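Local coordinates for structure-specific endonuclease subunit SLX1 (Candida glabrata, PDB 4XLG), which probably acts, with its partner SLX4, as the catalytic subunit of an endonuclease that nicks branched DNA near junctions during repair and recombination, at residues F4-D9 with S295-K300; Y67-R72 with E121-M126; D127-F132 with L285-D290; C219-K224 with F249-A254. The protein carries 1 engineered substitution. All coordinates share one frame; numbering follows the deposited sequence.

Contact 1: F4-D9 with S295-K300; sequences FQQIPD and SIKLNK
The side-chain amide of Q6 is gripped from both ends. Its oxygen OE1 takes a hydrogen bond from K297 NZ at 3.0 Å, with the ammonium nitrogen tilted 19° from the carbonyl plane. Its nitrogen NE2 gives to two acceptors of its own segment, Q6 NE2 to I7 O at 2.8 Å and Q6 NE2 to D9 OD1 at 2.9 Å. The D9 oxygen lies almost exactly in the Q6 amide plane, yet OD1 itself is approached from above the carboxylate plane. One bond on the oxygen and two on the nitrogen favour this orientation of the amide and should restrain its rotation.

K297 reaches this group by running alongside Q6, both chains heading the same way. Its CG stands opposite the backbone N (chi1 -169°), and only the last bond turns, which brings NZ round to OE1. The aliphatic part passes D9 at about a right angle, K297 CE lying 3.5 Å from D9 OD1. The two charges stay apart, but a water joins them, donating to D9 OD2 at 2.6 Å and accepting from K297 NZ at 2.9 Å. D9 OD1 also has a hydrogen bond with Y293 OH.

The apolar half belongs to I296. Its CG2 lies 3.8 Å from Q6 CA, while CD1 comes to the edge of the F4 ring, 4.2 Å from F4 CD2.

Thus the N-terminal loop, just before strand 12-18, lies against the last turns of helix 288-299, joining the two ends of the modelled chain at the surface, with I7 on C289 and I292 of that helix and K297 also touching L205 of the long helix 176-213.

Contact 2: Y67-R72 with E121-M126; sequences YGFPSR and EYFRYM
The turn that leaves strand 60-67 of the GIY-YIG domain and enters helix 72-84 meets the end of the short, weakly bonded helix 121-124 here, with M126 at the centre. M126 crosses the P70 ring at about a right angle: its sulfur SD lies 3.5 Å from P70 CD, and its CG lies 3.6 Å from the same P70 CD. CG of M126 lies anti to the carbonyl carbon (chi1 -55°), and chi2, at 169°, then carries SD past P70 CD to F69. There M126 SD approaches F69 CD1 at 3.9 Å in a Met-aromatic contact, oblique to the ring, with SD 5.1 Å from the ring centroid.

F69 also reaches the helix itself, F123 CD1 coming near the plane of the F69 ring at its edge, 4.4 Å from F69 CE1. Both of these phenylalanines meet F78 of helix 72-84 edge-to-face. S71, at the N-cap of that helix, bonds A74 N through OG.

The two backbones are linked through a water within hydrogen-bonding reach of G68 O at 2.7 Å and M126 O at 2.8 Å. No direct hydrogen bond crosses between the segments, so cohesion comes chiefly from dispersion among buried apolar groups and a polarisable sulfur, supplemented by that water.

Contact 3: D127-F132 with L285-D290; sequences DLTLHF and LLKWCD
Direct touching between these segments is almost all between D127 and K287. D127 OD2 lies 3.4 Å from K287 CA, and the lysine's CB and CG lie against the same carboxylate oxygen; K287 CG also packs on D127 CB at 3.8 Å. The lysine bends at chi3 (76°), which swings its far end back over the aspartate backbone, with K287 CE 3.3 Å from D127 O. The charged ends point to different places: D127 OD2 and K287 NZ are 6.3 Å apart.

Water does most of the polar work. Two waters carry D127 OD2 to the start of helix 288-299: one donates to D127 OD2 at 2.5 Å and accepts from W288 N, while another accepts from C289 N. A third donates to D127 OD2 and to L286 O. A carboxylate facing these first amides would probably interact favourably with the helix dipole, though through water. A fourth water accepts from K287 NZ at 2.9 Å, donates to D127 O and also hydrogen-bonds T129 OG1, 2.7 Å away. D127 OD1 is hydrogen-bonded by N158 ND2.

Among charges, K287 NZ has a long salt bridge to D290 OD2 within its own segment.

D127, with positive phi (47°), turns the chain out of helix 121-124 towards strand 129-132, which runs between strands 60-67 and 160-168 in the main sheet. K287 is the N-cap residue of helix 288-299, so the contact joins the turn leading into an inner strand of the five-stranded sheet to the start of helix 288-299.

Contact 4: C219-K224 with F249-A254; sequences CQFCNK and FVSHLA. With ZN (zinc ion), chain C.
The loop 219-224 runs beside strand 250-252, C219 and S251 having their CA atoms 4.1 Å apart, and Q220 N donates to V250 O at 3.0 Å in the carbonyl plane. The zinc ion joins the two: C219 SG at 2.3 Å, C222 SG at 2.4 Å and H252 ND1 at 2.2 Å, with C255 of helix 253-260 as the fourth ligand. C222 SG lies in the plane of the H252 imidazole, at its edge. C219 has its sulfur opposite the backbone N (chi1 163°), and there it accepts from H252 N at 3.5 Å and, nearly straight, from C222 N; a bond from F221 N is weak.

Beside the metal, Q220 CB abuts the edge of the F249 ring, 3.5 Å from F249 CE1, while Q220 CG covers a face of the F221 ring. F221 CE2 in turn meets S251 CB at 3.6 Å.

This is one of two zinc sites in a probable SLX1-type, RING-like finger. The ligand order fits a cross-brace: C219/C222 with H252/C255 here, C242/C247 with C279/C282 at the other zinc. N-H donors directed at the C219 sulfur probably spread its negative charge, while the metal fixes loop 219-224 to strand 250-252 and the start of helix 253-260, next to apolar packing of F221 and F249.

Contact 1 joins the two ends of the modelled chain, and the other three are nested inside the loop it closes. Contacts 2 and 3 are neighbours, with centres 8 Å apart: Y67 N probably hydrogen-bonds T129 O at 2.9 Å, and G68 O rests on C289 SG. Helix 288-299 is common to contacts 1 and 3, where I7 CD1 touches C289 O at 3.5 Å, and P8 of contact 1 packs on P70 of contact 2. Contact 4, with its zinc ion, stands about 25 Å from contact 2 between centres. It meets the rest through L253, whose CD1 lies 3.6 Å from W288 CH2 and whose CD2 lies 3.6 Å from S295 OG.

Contact 1: F4-D9 with S295-K300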
# COMPACT_ATOMS: atom_id res chain seq x y z
N PHE B 4 3.04 17.91 -0.61
CA PHE B 4 2.61 16.51 -0.54
C PHE B 4 3.76 15.65 -0.08
O PHE B 4 4.90 15.98 -0.33
CB PHE B 4 2.10 16.04 -1.90
CG PHE B 4 0.71 16.52 -2.22
CD1 PHE B 4 0.34 17.84 -2.02
CD2 PHE B 4 -0.21 15.66 -2.78
CE1 PHE B 4 -0.96 18.28 -2.34
CE2 PHE B 4 -1.49 16.07 -3.09
CZ PHE B 4 -1.88 17.39 -2.87
N GLN B 5 3.48 14.54 0.58
CA GLN B 5 4.55 13.60 0.87
C GLN B 5 4.49 12.51 -0.19
O GLN B 5 3.43 12.12 -0.65
CB GLN B 5 4.47 13.03 2.29
CG GLN B 5 3.27 12.16 2.56
CD GLN B 5 3.22 11.65 4.02
OE1 GLN B 5 3.38 12.41 4.98
NE2 GLN B 5 2.95 10.37 4.17
N GLN B 6 5.65 12.03 -0.59
CA GLN B 6 5.67 10.94 -1.57
C GLN B 6 5.16 9.64 -0.99
O GLN B 6 5.25 9.39 0.23
CB GLN B 6 7.10 10.75 -2.12
CG GLN B 6 7.97 9.79 -1.38
CD GLN B 6 9.16 9.27 -2.23
OE1 GLN B 6 10.03 10.08 -2.64
NE2 GLN B 6 9.18 7.94 -2.55
N ILE B 7 4.61 8.81 -1.86
CA ILE B 7 4.33 7.42 -1.55
C ILE B 7 5.69 6.69 -1.44
O ILE B 7 6.58 6.96 -2.24
CB ILE B 7 3.48 6.78 -2.65
CG1 ILE B 7 2.07 7.47 -2.62
CG2 ILE B 7 3.40 5.25 -2.49
CD1 ILE B 7 1.03 6.70 -3.37
N PRO B 8 5.89 5.87 -0.41
CA PRO B 8 7.20 5.20 -0.23
C PRO B 8 7.59 4.38 -1.42
O PRO B 8 6.74 3.74 -2.07
CB PRO B 8 6.99 4.23 0.96
CG PRO B 8 5.87 4.94 1.77
CD PRO B 8 4.94 5.56 0.68
N ASP B 9 8.89 4.41 -1.72
CA ASP B 9 9.42 3.49 -2.72
C ASP B 9 9.11 2.05 -2.34
O ASP B 9 8.81 1.23 -3.19
CB ASP B 9 10.96 3.67 -2.87
CG ASP B 9 11.32 5.10 -3.28
OD1 ASP B 9 10.49 5.81 -3.93
OD2 ASP B 9 12.40 5.56 -2.91
N SER B 295 3.16 9.90 -9.98
CA SER B 295 2.70 11.26 -10.16
C SER B 295 3.39 12.20 -9.20
O SER B 295 3.97 13.22 -9.58
CB SER B 295 1.15 11.33 -9.96
OG SER B 295 0.74 12.62 -10.40
N ILE B 296 3.35 11.85 -7.93
CA ILE B 296 3.93 12.72 -6.92
C ILE B 296 5.45 12.72 -6.96
O ILE B 296 6.07 13.78 -6.89
CB ILE B 296 3.46 12.30 -5.51
CG1 ILE B 296 1.95 12.52 -5.39
CG2 ILE B 296 4.24 13.04 -4.42
CD1 ILE B 296 1.46 12.01 -4.04
N LYS B 297 6.06 11.56 -7.19
CA LYS B 297 7.52 11.54 -7.17
C LYS B 297 8.12 12.29 -8.36
O LYS B 297 9.19 12.90 -8.25
CB LYS B 297 8.02 10.09 -7.16
CG LYS B 297 9.52 10.04 -6.86
CD LYS B 297 9.84 8.64 -6.40
CE LYS B 297 11.31 8.53 -6.04
NZ LYS B 297 11.73 9.51 -5.01
N LEU B 298 7.45 12.22 -9.51
CA LEU B 298 7.95 12.99 -10.65
C LEU B 298 7.91 14.48 -10.34
O LEU B 298 8.80 15.22 -10.72
CB LEU B 298 7.15 12.67 -11.91
CG LEU B 298 7.46 11.26 -12.46
CD1 LEU B 298 6.32 10.79 -13.38
CD2 LEU B 298 8.82 11.18 -13.17
N ASN B 299 6.85 14.91 -9.68
CA ASN B 299 6.69 16.34 -9.39
C ASN B 299 7.71 16.79 -8.36
O ASN B 299 8.19 17.90 -8.41
CB ASN B 299 5.26 16.60 -8.89
CG ASN B 299 5.01 18.09 -8.60
OD1 ASN B 299 4.66 18.46 -7.48
ND2 ASN B 299 5.23 18.92 -9.59
N LYS B 300 8.02 15.91 -7.40
CA LYS B 300 9.15 16.10 -6.48
C LYS B 300 10.41 15.51 -7.09
O LYS B 300 11.22 16.25 -7.66
CB LYS B 300 8.87 15.43 -5.12
O HOH W 1 13.25 8.02 -3.03

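Contact 2: Y67-R72 with E121-M126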
# COMPACT_ATOMS: atom_id res chain seq x y z
N TYR B 67 3.26 -5.50 0.67
CA TYR B 67 3.86 -4.19 0.43
C TYR B 67 3.01 -3.43 -0.61
O TYR B 67 1.95 -3.92 -1.03
CB TYR B 67 5.34 -4.34 -0.01
CG TYR B 67 5.56 -5.03 -1.35
CD1 TYR B 67 5.53 -6.42 -1.47
CD2 TYR B 67 5.84 -4.26 -2.51
CE1 TYR B 67 5.75 -7.05 -2.69
CE2 TYR B 67 6.06 -4.90 -3.74
CZ TYR B 67 6.03 -6.30 -3.81
OH TYR B 67 6.24 -6.91 -5.03
N GLY B 68 3.43 -2.23 -0.94
CA GLY B 68 2.63 -1.36 -1.82
C GLY B 68 1.86 -0.30 -1.04
O GLY B 68 0.98 0.37 -1.61
N PHE B 69 2.15 -0.14 0.26
CA PHE B 69 1.41 0.83 1.08
C PHE B 69 1.65 2.27 0.64
O PHE B 69 2.76 2.62 0.27
CB PHE B 69 1.80 0.70 2.55
CG PHE B 69 1.27 -0.58 3.16
CD1 PHE B 69 -0.06 -0.64 3.56
CD2 PHE B 69 2.06 -1.72 3.27
CE1 PHE B 69 -0.61 -1.81 4.09
CE2 PHE B 69 1.53 -2.89 3.81
CZ PHE B 69 0.18 -2.94 4.23
N PRO B 70 0.59 3.09 0.67
CA PRO B 70 0.72 4.46 0.16
C PRO B 70 1.46 5.35 1.16
O PRO B 70 1.78 6.49 0.83
CB PRO B 70 -0.74 4.92 -0.03
CG PRO B 70 -1.58 4.00 0.90
CD PRO B 70 -0.82 2.67 0.84
N SER B 71 1.63 4.89 2.40
CA SER B 71 2.31 5.71 3.42
C SER B 71 2.79 4.81 4.50
O SER B 71 2.26 3.72 4.69
CB SER B 71 1.39 6.79 4.05
OG SER B 71 0.22 6.17 4.65
N ARG B 72 3.73 5.31 5.28
CA ARG B 72 4.14 4.60 6.51
C ARG B 72 2.91 4.48 7.44
O ARG B 72 2.72 3.47 8.08
CB ARG B 72 5.26 5.41 7.22
CG ARG B 72 5.69 4.89 8.61
CD ARG B 72 6.67 5.91 9.25
NE ARG B 72 6.57 5.78 10.69
CZ ARG B 72 5.92 6.61 11.49
NH1 ARG B 72 5.36 7.73 11.01
NH2 ARG B 72 5.87 6.34 12.79
N GLU B 121 -12.57 -2.60 3.29
CA GLU B 121 -12.81 -1.44 2.43
C GLU B 121 -11.60 -0.48 2.37
O GLU B 121 -11.19 0.00 1.30
CB GLU B 121 -14.08 -0.68 2.92
CG GLU B 121 -14.06 -0.38 4.46
CD GLU B 121 -15.42 0.02 5.06
OE1 GLU B 121 -16.44 0.06 4.33
OE2 GLU B 121 -15.45 0.30 6.29
N TYR B 122 -11.02 -0.24 3.53
CA TYR B 122 -9.92 0.71 3.64
C TYR B 122 -8.66 0.27 2.90
O TYR B 122 -8.05 1.02 2.12
CB TYR B 122 -9.62 0.94 5.12
CG TYR B 122 -8.48 1.92 5.33
CD1 TYR B 122 -8.65 3.29 5.02
CD2 TYR B 122 -7.26 1.48 5.82
CE1 TYR B 122 -7.63 4.21 5.20
CE2 TYR B 122 -6.20 2.40 6.01
CZ TYR B 122 -6.40 3.76 5.70
OH TYR B 122 -5.37 4.64 5.88
N PHE B 123 -8.24 -0.96 3.14
CA PHE B 123 -7.01 -1.41 2.49
C PHE B 123 -7.22 -1.80 1.02
O PHE B 123 -6.27 -1.83 0.25
CB PHE B 123 -6.40 -2.58 3.27
CG PHE B 123 -5.98 -2.18 4.65
CD1 PHE B 123 -4.87 -1.33 4.84
CD2 PHE B 123 -6.70 -2.66 5.77
CE1 PHE B 123 -4.50 -0.94 6.14
CE2 PHE B 123 -6.34 -2.26 7.07
CZ PHE B 123 -5.24 -1.41 7.26
N ARG B 124 -8.46 -2.10 0.63
CA ARG B 124 -8.76 -2.41 -0.78
C ARG B 124 -8.34 -1.31 -1.73
O ARG B 124 -7.92 -1.59 -2.83
CB ARG B 124 -10.26 -2.66 -0.99
CG ARG B 124 -10.59 -4.12 -0.90
CD ARG B 124 -12.14 -4.32 -1.15
NE ARG B 124 -12.56 -5.70 -0.94
N TYR B 125 -8.45 -0.05 -1.31
CA TYR B 125 -8.03 1.06 -2.17
C TYR B 125 -6.55 1.03 -2.55
O TYR B 125 -6.12 1.67 -3.50
CB TYR B 125 -8.34 2.38 -1.48
CG TYR B 125 -9.78 2.74 -1.44
CD1 TYR B 125 -10.41 3.22 -2.58
CD2 TYR B 125 -10.52 2.66 -0.24
CE1 TYR B 125 -11.73 3.63 -2.53
CE2 TYR B 125 -11.85 3.02 -0.19
CZ TYR B 125 -12.46 3.48 -1.35
OH TYR B 125 -13.74 3.92 -1.34
N MET B 126 -5.76 0.30 -1.77
CA MET B 126 -4.31 0.35 -1.96
C MET B 126 -3.77 -0.66 -2.96
O MET B 126 -2.58 -0.54 -3.34
CB MET B 126 -3.61 0.17 -0.59
CG MET B 126 -4.10 1.19 0.45
SD MET B 126 -3.47 0.68 2.08
CE MET B 126 -4.43 1.75 3.14
O HOH W 2 0.11 -0.74 -3.90

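Contact 3: D127-F132 with L285-D290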
# COMPACT_ATOMS: atom_id res chain seq x y z
N ASP B 127 -4.60 -1.64 -3.37
CA ASP B 127 -4.14 -2.68 -4.34
C ASP B 127 -2.78 -3.25 -3.92
O ASP B 127 -1.80 -3.27 -4.70
CB ASP B 127 -4.03 -2.13 -5.77
CG ASP B 127 -5.39 -1.79 -6.38
OD1 ASP B 127 -6.41 -2.44 -6.03
OD2 ASP B 127 -5.44 -0.84 -7.18
N LEU B 128 -2.72 -3.73 -2.67
CA LEU B 128 -1.47 -4.22 -2.08
C LEU B 128 -0.98 -5.49 -2.76
O LEU B 128 -1.72 -6.18 -3.48
CB LEU B 128 -1.68 -4.49 -0.57
CG LEU B 128 -2.11 -3.19 0.16
CD1 LEU B 128 -2.60 -3.54 1.54
CD2 LEU B 128 -0.86 -2.21 0.24
N THR B 129 0.29 -5.79 -2.51
CA THR B 129 0.86 -7.04 -3.01
C THR B 129 1.22 -7.92 -1.83
O THR B 129 1.94 -7.48 -0.92
CB THR B 129 2.13 -6.78 -3.87
OG1 THR B 129 1.72 -6.09 -5.08
CG2 THR B 129 2.87 -8.12 -4.26
N LEU B 130 0.74 -9.17 -1.86
CA LEU B 130 1.10 -10.16 -0.83
C LEU B 130 2.19 -11.07 -1.46
O LEU B 130 1.92 -11.78 -2.42
CB LEU B 130 -0.15 -10.97 -0.42
CG LEU B 130 0.14 -12.27 0.35
CD1 LEU B 130 0.89 -11.97 1.66
CD2 LEU B 130 -1.24 -12.94 0.57
N HIS B 131 3.39 -11.06 -0.88
CA HIS B 131 4.50 -11.81 -1.46
C HIS B 131 4.96 -12.89 -0.48
O HIS B 131 5.26 -12.55 0.69
CB HIS B 131 5.71 -10.91 -1.73
CG HIS B 131 6.86 -11.67 -2.33
ND1 HIS B 131 6.95 -11.96 -3.68
CD2 HIS B 131 7.92 -12.31 -1.74
CE1 HIS B 131 8.01 -12.71 -3.91
NE2 HIS B 131 8.62 -12.92 -2.75
N PHE B 132 5.06 -14.14 -0.95
CA PHE B 132 5.61 -15.24 -0.12
C PHE B 132 7.05 -15.59 -0.48
O PHE B 132 7.39 -15.70 -1.66
CB PHE B 132 4.74 -16.52 -0.29
CG PHE B 132 3.39 -16.34 0.28
CD1 PHE B 132 3.20 -16.51 1.66
CD2 PHE B 132 2.31 -15.96 -0.52
CE1 PHE B 132 1.93 -16.32 2.25
CE2 PHE B 132 1.01 -15.81 0.05
CZ PHE B 132 0.82 -15.97 1.44
N LEU B 285 -5.85 -2.67 -16.66
CA LEU B 285 -6.21 -2.29 -15.32
C LEU B 285 -5.07 -1.53 -14.64
O LEU B 285 -3.94 -2.01 -14.60
CB LEU B 285 -6.54 -3.53 -14.52
CG LEU B 285 -7.32 -3.21 -13.26
CD1 LEU B 285 -8.79 -3.16 -13.66
CD2 LEU B 285 -7.05 -4.29 -12.22
N LEU B 286 -5.38 -0.37 -14.09
CA LEU B 286 -4.38 0.41 -13.37
C LEU B 286 -4.57 0.30 -11.87
O LEU B 286 -5.68 0.06 -11.39
CB LEU B 286 -4.48 1.88 -13.80
CG LEU B 286 -4.42 2.13 -15.31
CD1 LEU B 286 -4.67 3.60 -15.55
CD2 LEU B 286 -3.05 1.73 -15.85
N LYS B 287 -3.49 0.47 -11.12
CA LYS B 287 -3.59 0.54 -9.67
C LYS B 287 -3.47 2.00 -9.32
O LYS B 287 -2.42 2.59 -9.62
CB LYS B 287 -2.47 -0.25 -9.00
CG LYS B 287 -2.61 -1.73 -9.23
CD LYS B 287 -1.26 -2.41 -9.13
CE LYS B 287 -0.79 -2.58 -7.74
NZ LYS B 287 0.16 -3.78 -7.73
N TRP B 288 -4.51 2.59 -8.74
CA TRP B 288 -4.48 4.04 -8.49
C TRP B 288 -3.29 4.42 -7.60
O TRP B 288 -2.66 5.46 -7.79
CB TRP B 288 -5.80 4.49 -7.84
CG TRP B 288 -5.90 6.00 -7.69
CD1 TRP B 288 -5.91 6.70 -6.51
CD2 TRP B 288 -6.01 6.97 -8.73
NE1 TRP B 288 -6.04 8.05 -6.75
CE2 TRP B 288 -6.11 8.25 -8.12
CE3 TRP B 288 -6.08 6.88 -10.13
CZ2 TRP B 288 -6.24 9.43 -8.84
CZ3 TRP B 288 -6.19 8.07 -10.88
CH2 TRP B 288 -6.28 9.33 -10.23
N CYS B 289 -2.95 3.56 -6.65
CA CYS B 289 -1.78 3.84 -5.78
C CYS B 289 -0.44 3.97 -6.55
O CYS B 289 0.41 4.83 -6.24
CB CYS B 289 -1.67 2.70 -4.71
SG CYS B 289 -0.39 3.07 -3.45
N ASP B 290 -0.25 3.12 -7.56
CA ASP B 290 0.94 3.22 -8.40
C ASP B 290 0.88 4.51 -9.25
O ASP B 290 1.90 5.15 -9.44
CB ASP B 290 1.08 2.02 -9.34
CG ASP B 290 1.58 0.77 -8.63
OD1 ASP B 290 2.07 0.86 -7.48
OD2 ASP B 290 1.46 -0.31 -9.22
O HOH W 3 -4.47 1.41 -5.73
O HOH W 4 -6.90 1.10 -7.95
O HOH W 5 1.18 -3.47 -5.04
O HOH W 6 -6.41 -2.15 -9.55

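Contact 4: C219-K224 with F249-A254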
# COMPACT_ATOMS: atom_id res chain seq x y z
N CYS B 219 -2.51 16.11 -23.06
CA CYS B 219 -3.32 15.41 -22.06
C CYS B 219 -4.44 14.66 -22.79
O CYS B 219 -5.15 15.24 -23.61
CB CYS B 219 -3.89 16.38 -21.02
SG CYS B 219 -5.28 15.71 -20.02
N GLN B 220 -4.56 13.37 -22.49
CA GLN B 220 -5.60 12.55 -23.11
C GLN B 220 -6.99 13.23 -23.11
O GLN B 220 -7.72 13.09 -24.07
CB GLN B 220 -5.71 11.19 -22.40
CG GLN B 220 -6.92 10.35 -22.83
CD GLN B 220 -6.69 9.56 -24.12
OE1 GLN B 220 -5.56 9.43 -24.60
NE2 GLN B 220 -7.76 9.04 -24.68
N PHE B 221 -7.31 13.96 -22.04
CA PHE B 221 -8.66 14.55 -21.87
C PHE B 221 -8.77 16.04 -22.21
O PHE B 221 -9.69 16.42 -22.92
CB PHE B 221 -9.14 14.32 -20.43
CG PHE B 221 -8.94 12.91 -19.98
CD1 PHE B 221 -9.83 11.91 -20.37
CD2 PHE B 221 -7.84 12.57 -19.24
CE1 PHE B 221 -9.62 10.61 -19.99
CE2 PHE B 221 -7.63 11.25 -18.83
CZ PHE B 221 -8.51 10.27 -19.21
N CYS B 222 -7.86 16.88 -21.73
CA CYS B 222 -8.02 18.33 -21.96
C CYS B 222 -7.14 18.84 -23.11
O CYS B 222 -7.28 20.00 -23.54
CB CYS B 222 -7.71 19.12 -20.69
SG CYS B 222 -5.94 19.36 -20.40
N ASN B 223 -6.23 17.99 -23.59
CA ASN B 223 -5.42 18.27 -24.81
C ASN B 223 -4.28 19.29 -24.65
O ASN B 223 -3.57 19.58 -25.62
CB ASN B 223 -6.32 18.73 -25.97
CG ASN B 223 -7.34 17.68 -26.37
OD1 ASN B 223 -6.98 16.54 -26.68
ND2 ASN B 223 -8.62 18.04 -26.33
N LYS B 224 -4.10 19.85 -23.46
CA LYS B 224 -3.01 20.79 -23.28
C LYS B 224 -1.70 20.05 -23.17
O LYS B 224 -1.66 18.89 -22.76
CB LYS B 224 -3.23 21.64 -22.04
CG LYS B 224 -4.46 22.52 -22.10
CD LYS B 224 -4.69 23.12 -20.73
CE LYS B 224 -5.93 23.97 -20.70
NZ LYS B 224 -6.19 24.33 -19.28
N PHE B 249 -0.68 6.49 -23.31
CA PHE B 249 -1.61 7.26 -22.46
C PHE B 249 -0.87 8.12 -21.45
O PHE B 249 -0.09 7.62 -20.61
CB PHE B 249 -2.59 6.35 -21.72
CG PHE B 249 -3.37 7.07 -20.66
CD1 PHE B 249 -4.22 8.12 -21.00
CD2 PHE B 249 -3.25 6.71 -19.32
CE1 PHE B 249 -4.93 8.80 -20.01
CE2 PHE B 249 -3.97 7.38 -18.34
CZ PHE B 249 -4.82 8.44 -18.69
N VAL B 250 -1.11 9.42 -21.54
CA VAL B 250 -0.62 10.36 -20.54
C VAL B 250 -1.68 11.44 -20.33
O VAL B 250 -2.35 11.83 -21.27
CB VAL B 250 0.74 10.97 -20.98
CG1 VAL B 250 0.62 11.68 -22.33
CG2 VAL B 250 1.31 11.89 -19.91
N SER B 251 -1.86 11.91 -19.09
CA SER B 251 -2.84 12.98 -18.82
C SER B 251 -2.40 13.81 -17.60
O SER B 251 -1.48 13.44 -16.88
CB SER B 251 -4.24 12.38 -18.56
OG SER B 251 -4.21 11.68 -17.32
N HIS B 252 -3.08 14.93 -17.37
CA HIS B 252 -3.05 15.56 -16.05
C HIS B 252 -3.67 14.61 -15.06
O HIS B 252 -4.67 13.98 -15.38
CB HIS B 252 -3.81 16.90 -16.09
CG HIS B 252 -3.13 17.92 -16.94
ND1 HIS B 252 -3.70 18.45 -18.08
CD2 HIS B 252 -1.90 18.47 -16.86
CE1 HIS B 252 -2.85 19.28 -18.66
NE2 HIS B 252 -1.75 19.31 -17.94
N LEU B 253 -3.10 14.51 -13.85
CA LEU B 253 -3.71 13.69 -12.80
C LEU B 253 -5.16 14.13 -12.53
O LEU B 253 -6.06 13.28 -12.40
CB LEU B 253 -2.90 13.77 -11.50
CG LEU B 253 -3.39 12.83 -10.38
CD1 LEU B 253 -3.36 11.33 -10.80
CD2 LEU B 253 -2.58 13.04 -9.08
N ALA B 254 -5.38 15.43 -12.42
CA ALA B 254 -6.75 15.93 -12.18
C ALA B 254 -7.70 15.51 -13.29
O ALA B 254 -8.86 15.17 -13.03
CB ALA B 254 -6.78 17.45 -12.03
ZN ZN C . -5.61 17.63 -18.82
O HOH W 7 -2.85 10.15 -24.02